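Local structure of arabinan endo-1,5-alpha-l-arabinosidase A (Cellvibrio cellulosa, 1GYH) at residues A[186-198]-A[206-220]. The protein hydrolyses the alpha-1,5-linked arabinofuranosyl bonds of linear arabinan, releasing almost exclusively arabinotriose, and so helps to break down the plant cell wall. Residues are numbered along the deposited sequence; the frame is centred on the assembly and turned at random.
Sequences AGSAQIEAPFILR and FASWGLCCRKGDSTY
Glu192, probably the proton donor of this family 43 glycosidase, pairs with Ser208 near the open end of the antiparallel hairpin formed by strands 191-199 and 202-209, the first two strands of one blade of the five-bladed beta-propeller. Backbone bonds join Glu192 to Ser208 and Phe195 to Phe206 in both directions; between these pairs a beta bulge at Ala193-Pro194 shifts the register by one residue. Beyond the strand end, Gly210 N donates to Gln190 O (3.0 Å) from well above the carbonyl plane.

The main side-chain bond ties the hairpin to the loop that follows it. Tyr220 OH donates to Glu192 OE2 (2.6 Å), meeting it on the anti side with the carboxylate and ring planes 89° apart. Glu192 CG lies between the backbone N and the carbonyl carbon (chi1 67°), and the chain extends from there to the phenol. Ser146, a probable substrate-binding residue, holds OE1, so both carboxylate oxygens are gripped. Cys212 CB sits 3.6 Å above the centre of the Tyr220 ring, and its SG closes a disulfide with the adjacent Cys213.

Van der Waals contacts flank the backbone bonds. Ile191 CG1 reaches the edge of the Trp209 indole at CD1 (3.9 Å), while Leu197 CB touches the edge of Phe206. The extended Gln190 lays its amide against Leu211, Gln190 CD to Leu211 CD2 3.5 Å.

Water bridges Ala193 O and Ser208 OG, which also bonds to the backbone N of His262. Farther along, another water accepts from Gln190 NE2 at 2.7 Å and bonds to Thr219 OG1, the acceptor for Leu211 N.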
loop_
_atom_site.group_PDB
_atom_site.type_symbol
_atom_site.label_atom_id
_atom_site.label_comp_id
_atom_site.label_asym_id
_atom_site.label_seq_id
_atom_site.Cartn_x
_atom_site.Cartn_y
_atom_site.Cartn_z
ATOM N N ALA A 186 4.941 18.461 -5.822
ATOM C CA ALA A 186 4.633 17.064 -6.171
ATOM C C ALA A 186 4.765 16.738 -7.696
ATOM O O ALA A 186 5.240 15.653 -8.074
ATOM C CB ALA A 186 3.244 16.689 -5.635
ATOM N N GLY A 187 4.393 17.686 -8.563
ATOM C CA GLY A 187 4.516 17.522 -9.991
ATOM C C GLY A 187 3.260 16.904 -10.598
ATOM O O GLY A 187 2.217 16.731 -9.933
ATOM N N SER A 188 3.375 16.609 -11.883
ATOM C CA SER A 188 2.298 16.050 -12.699
ATOM C C SER A 188 2.373 14.517 -12.839
ATOM O O SER A 188 1.529 13.928 -13.500
ATOM C CB SER A 188 2.324 16.666 -14.101
ATOM O OG SER A 188 3.571 16.390 -14.738
ATOM N N ALA A 189 3.372 13.913 -12.215
ATOM C CA ALA A 189 3.577 12.463 -12.222
ATOM C C ALA A 189 2.603 11.780 -11.207
ATOM O O ALA A 189 2.956 11.537 -10.056
ATOM C CB ALA A 189 5.017 12.181 -11.895
ATOM N N GLN A 190 1.365 11.522 -11.641
ATOM C CA GLN A 190 0.324 10.997 -10.762
ATOM C C GLN A 190 0.461 9.474 -10.711
ATOM O O GLN A 190 -0.272 8.745 -11.394
ATOM C CB GLN A 190 -1.074 11.436 -11.235
ATOM C CG GLN A 190 -1.229 12.991 -11.391
ATOM C CD GLN A 190 -2.493 13.486 -12.033
ATOM O OE1 GLN A 190 -2.721 14.739 -12.080
ATOM N NE2 GLN A 190 -3.338 12.584 -12.501
ATOM N N ILE A 191 1.447 9.035 -9.928
ATOM C CA ILE A 191 1.762 7.637 -9.699
ATOM C C ILE A 191 2.139 7.437 -8.261
ATOM O O ILE A 191 2.947 8.206 -7.716
ATOM C CB ILE A 191 2.939 7.122 -10.634
ATOM C CG1 ILE A 191 3.212 5.636 -10.354
ATOM C CG2 ILE A 191 4.266 7.953 -10.503
ATOM C CD1 ILE A 191 4.243 5.002 -11.253
ATOM N N GLU A 192 1.569 6.425 -7.614
ATOM C CA GLU A 192 1.905 6.126 -6.210
ATOM C C GLU A 192 1.541 4.691 -5.797
ATOM O O GLU A 192 0.888 3.958 -6.538
ATOM C CB GLU A 192 1.202 7.130 -5.239
ATOM C CG GLU A 192 -0.315 7.022 -5.168
ATOM C CD GLU A 192 -0.981 8.124 -4.350
ATOM O OE1 GLU A 192 -0.258 9.066 -3.878
ATOM O OE2 GLU A 192 -2.242 8.050 -4.190
ATOM N N ALA A 193 1.917 4.344 -4.578
ATOM C CA ALA A 193 1.413 3.171 -3.866
ATOM C C ALA A 193 1.820 1.844 -4.557
ATOM O O ALA A 193 0.960 1.051 -4.907
ATOM C CB ALA A 193 -0.104 3.242 -3.701
ATOM N N PRO A 194 3.105 1.575 -4.661
ATOM C CA PRO A 194 3.521 0.314 -5.294
ATOM C C PRO A 194 3.103 -0.890 -4.450
ATOM O O PRO A 194 3.058 -0.835 -3.211
ATOM C CB PRO A 194 5.025 0.386 -5.292
ATOM C CG PRO A 194 5.360 1.250 -4.073
ATOM C CD PRO A 194 4.247 2.327 -4.111
ATOM N N PHE A 195 2.838 -2.011 -5.128
ATOM C CA PHE A 195 2.677 -3.267 -4.391
ATOM C C PHE A 195 3.181 -4.388 -5.285
ATOM O O PHE A 195 2.831 -4.411 -6.463
ATOM C CB PHE A 195 1.220 -3.504 -3.956
ATOM C CG PHE A 195 1.091 -4.654 -2.981
ATOM C CD1 PHE A 195 1.036 -5.983 -3.438
ATOM C CD2 PHE A 195 1.143 -4.426 -1.618
ATOM C CE1 PHE A 195 0.971 -7.043 -2.535
ATOM C CE2 PHE A 195 1.062 -5.448 -0.713
ATOM C CZ PHE A 195 0.967 -6.782 -1.162
ATOM N N ILE A 196 4.052 -5.249 -4.755
ATOM C CA ILE A 196 4.600 -6.349 -5.542
ATOM C C ILE A 196 4.093 -7.734 -5.085
ATOM O O ILE A 196 4.157 -8.080 -3.901
ATOM C CB ILE A 196 6.104 -6.295 -5.544
ATOM C CG1 ILE A 196 6.579 -4.914 -6.087
ATOM C CG2 ILE A 196 6.695 -7.468 -6.401
ATOM C CD1 ILE A 196 8.021 -4.582 -5.881
ATOM N N LEU A 197 3.627 -8.522 -6.057
ATOM C CA LEU A 197 3.215 -9.918 -5.803
ATOM C C LEU A 197 4.000 -10.867 -6.709
ATOM O O LEU A 197 4.069 -10.680 -7.906
ATOM C CB LEU A 197 1.707 -10.110 -6.025
ATOM C CG LEU A 197 1.130 -11.554 -5.804
ATOM C CD1 LEU A 197 0.948 -11.818 -4.356
ATOM C CD2 LEU A 197 -0.215 -11.742 -6.562
ATOM N N ARG A 198 4.594 -11.894 -6.115
ATOM C CA ARG A 198 5.233 -12.985 -6.873
ATOM C C ARG A 198 4.167 -13.943 -7.316
ATOM O O ARG A 198 3.393 -14.408 -6.499
ATOM C CB ARG A 198 6.243 -13.722 -5.985
ATOM C CG ARG A 198 7.017 -14.852 -6.707
ATOM C CD ARG A 198 7.875 -14.401 -7.868
ATOM N NE ARG A 198 8.514 -15.592 -8.448
ATOM C CZ ARG A 198 9.525 -16.218 -7.894
ATOM N NH1 ARG A 198 10.093 -15.721 -6.798
ATOM N NH2 ARG A 198 9.988 -17.346 -8.438
ATOM N N PHE A 206 2.064 -3.666 -9.038
ATOM C CA PHE A 206 0.846 -2.911 -9.145
ATOM C C PHE A 206 1.121 -1.444 -8.688
ATOM O O PHE A 206 1.876 -1.223 -7.765
ATOM C CB PHE A 206 -0.240 -3.496 -8.215
ATOM C CG PHE A 206 -0.608 -4.939 -8.512
ATOM C CD1 PHE A 206 -1.608 -5.246 -9.403
ATOM C CD2 PHE A 206 0.049 -5.979 -7.878
ATOM C CE1 PHE A 206 -1.920 -6.575 -9.697
ATOM C CE2 PHE A 206 -0.278 -7.317 -8.174
ATOM C CZ PHE A 206 -1.268 -7.597 -9.051
ATOM N N ALA A 207 0.464 -0.492 -9.326
ATOM C CA ALA A 207 0.586 0.923 -8.984
ATOM C C ALA A 207 -0.713 1.642 -9.268
ATOM O O ALA A 207 -1.515 1.231 -10.117
ATOM C CB ALA A 207 1.736 1.571 -9.789
ATOM N N SER A 208 -0.924 2.732 -8.514
ATOM C CA SER A 208 -2.101 3.566 -8.661
ATOM C C SER A 208 -1.739 4.788 -9.511
ATOM O O SER A 208 -0.752 5.452 -9.244
ATOM C CB SER A 208 -2.633 3.949 -7.272
ATOM O OG SER A 208 -3.160 2.831 -6.552
ATOM N N TRP A 209 -2.533 5.061 -10.544
ATOM C CA TRP A 209 -2.359 6.225 -11.408
ATOM C C TRP A 209 -3.522 7.189 -11.183
ATOM O O TRP A 209 -4.660 6.785 -10.846
ATOM C CB TRP A 209 -2.332 5.819 -12.897
ATOM C CG TRP A 209 -0.982 5.384 -13.471
ATOM C CD1 TRP A 209 0.193 5.150 -12.793
ATOM C CD2 TRP A 209 -0.703 5.078 -14.844
ATOM N NE1 TRP A 209 1.177 4.755 -13.673
ATOM C CE2 TRP A 209 0.656 4.717 -14.934
ATOM C CE3 TRP A 209 -1.463 5.097 -16.018
ATOM C CZ2 TRP A 209 1.266 4.377 -16.144
ATOM C CZ3 TRP A 209 -0.855 4.741 -17.233
ATOM C CH2 TRP A 209 0.488 4.396 -17.284
ATOM N N GLY A 210 -3.246 8.475 -11.357
ATOM C CA GLY A 210 -4.283 9.493 -11.341
ATOM C C GLY A 210 -4.523 10.072 -9.949
ATOM O O GLY A 210 -3.669 9.910 -9.052
ATOM N N LEU A 211 -5.694 10.698 -9.757
ATOM C CA LEU A 211 -5.996 11.420 -8.517
ATOM C C LEU A 211 -7.081 10.772 -7.656
ATOM O O LEU A 211 -8.225 10.607 -8.082
ATOM C CB LEU A 211 -6.414 12.861 -8.827
ATOM C CG LEU A 211 -5.412 13.728 -9.589
ATOM C CD1 LEU A 211 -5.957 15.159 -9.769
ATOM C CD2 LEU A 211 -4.077 13.762 -8.896
ATOM N N CYS A 212 -6.692 10.440 -6.429
ATOM C CA CYS A 212 -7.607 10.007 -5.377
ATOM C C CYS A 212 -8.293 11.186 -4.662
ATOM O O CYS A 212 -7.979 12.389 -4.890
ATOM C CB CYS A 212 -6.842 9.218 -4.323
ATOM S SG CYS A 212 -5.973 10.233 -3.065
ATOM N N CYS A 213 -9.283 10.837 -3.854
ATOM C CA CYS A 213 -9.770 11.728 -2.796
ATOM C C CYS A 213 -10.485 12.983 -3.333
ATOM O O CYS A 213 -10.484 14.008 -2.651
ATOM C CB CYS A 213 -8.578 12.159 -1.905
ATOM S SG CYS A 213 -7.202 10.994 -1.523
ATOM N N ARG A 214 -11.075 12.953 -4.533
ATOM C CA ARG A 214 -11.802 14.123 -5.050
ATOM C C ARG A 214 -13.198 13.926 -5.660
ATOM O O ARG A 214 -13.583 14.586 -6.666
ATOM C CB ARG A 214 -10.952 15.030 -5.938
ATOM C CG ARG A 214 -10.302 14.452 -7.083
ATOM C CD ARG A 214 -8.823 14.745 -7.019
ATOM N NE ARG A 214 -8.442 16.136 -7.323
ATOM C CZ ARG A 214 -7.397 16.790 -6.776
ATOM N NH1 ARG A 214 -6.631 16.220 -5.842
ATOM N NH2 ARG A 214 -7.119 18.036 -7.169
ATOM N N LYS A 215 -13.982 13.116 -4.962
ATOM C CA LYS A 215 -15.399 13.005 -5.236
ATOM C C LYS A 215 -15.647 12.640 -6.707
ATOM O O LYS A 215 -15.003 11.712 -7.239
ATOM C CB LYS A 215 -16.114 14.309 -4.838
ATOM C CG LYS A 215 -15.621 14.905 -3.514
ATOM C CD LYS A 215 -15.750 13.976 -2.333
ATOM C CE LYS A 215 -16.917 14.300 -1.461
ATOM N NZ LYS A 215 -16.534 14.005 -0.022
ATOM N N GLY A 216 -16.544 13.381 -7.353
ATOM C CA GLY A 216 -16.958 13.134 -8.721
ATOM C C GLY A 216 -15.854 13.270 -9.748
ATOM O O GLY A 216 -16.027 12.838 -10.880
ATOM N N ASP A 217 -14.721 13.855 -9.365
ATOM C CA ASP A 217 -13.621 14.108 -10.310
ATOM C C ASP A 217 -12.440 13.154 -10.146
ATOM O O ASP A 217 -11.399 13.350 -10.793
ATOM C CB ASP A 217 -13.082 15.549 -10.161
ATOM C CG ASP A 217 -14.099 16.603 -10.479
ATOM O OD1 ASP A 217 -14.970 16.368 -11.362
ATOM O OD2 ASP A 217 -14.072 17.718 -9.875
ATOM N N SER A 218 -12.570 12.137 -9.290
ATOM C CA SER A 218 -11.457 11.217 -9.064
ATOM C C SER A 218 -11.178 10.403 -10.328
ATOM O O SER A 218 -12.112 9.978 -11.008
ATOM C CB SER A 218 -11.725 10.275 -7.889
ATOM O OG SER A 218 -11.880 10.983 -6.662
ATOM N N THR A 219 -9.902 10.235 -10.647
ATOM C CA THR A 219 -9.461 9.461 -11.811
ATOM C C THR A 219 -8.609 8.255 -11.385
ATOM O O THR A 219 -8.044 7.570 -12.232
ATOM C CB THR A 219 -8.594 10.327 -12.751
ATOM O OG1 THR A 219 -7.474 10.867 -12.028
ATOM C CG2 THR A 219 -9.366 11.508 -13.364
ATOM N N TYR A 220 -8.501 8.035 -10.078
ATOM C CA TYR A 220 -7.672 6.977 -9.482
ATOM C C TYR A 220 -8.036 5.597 -10.098
ATOM O O TYR A 220 -9.199 5.248 -10.215
ATOM C CB TYR A 220 -7.904 6.904 -7.980
ATOM C CG TYR A 220 -6.756 6.586 -7.044
ATOM C CD1 TYR A 220 -5.511 7.176 -7.176
ATOM C CD2 TYR A 220 -6.968 5.783 -5.931
ATOM C CE1 TYR A 220 -4.481 6.919 -6.283
ATOM C CE2 TYR A 220 -5.936 5.520 -5.005
ATOM C CZ TYR A 220 -4.698 6.117 -5.183
ATOM O OH TYR A 220 -3.659 5.913 -4.282
HETATM O O HOH W 1 -5.860 12.514 -13.420
HETATM O O HOH W 2 -3.463 10.265 -6.038
HETATM O O HOH W 3 -1.728 0.684 -5.870
#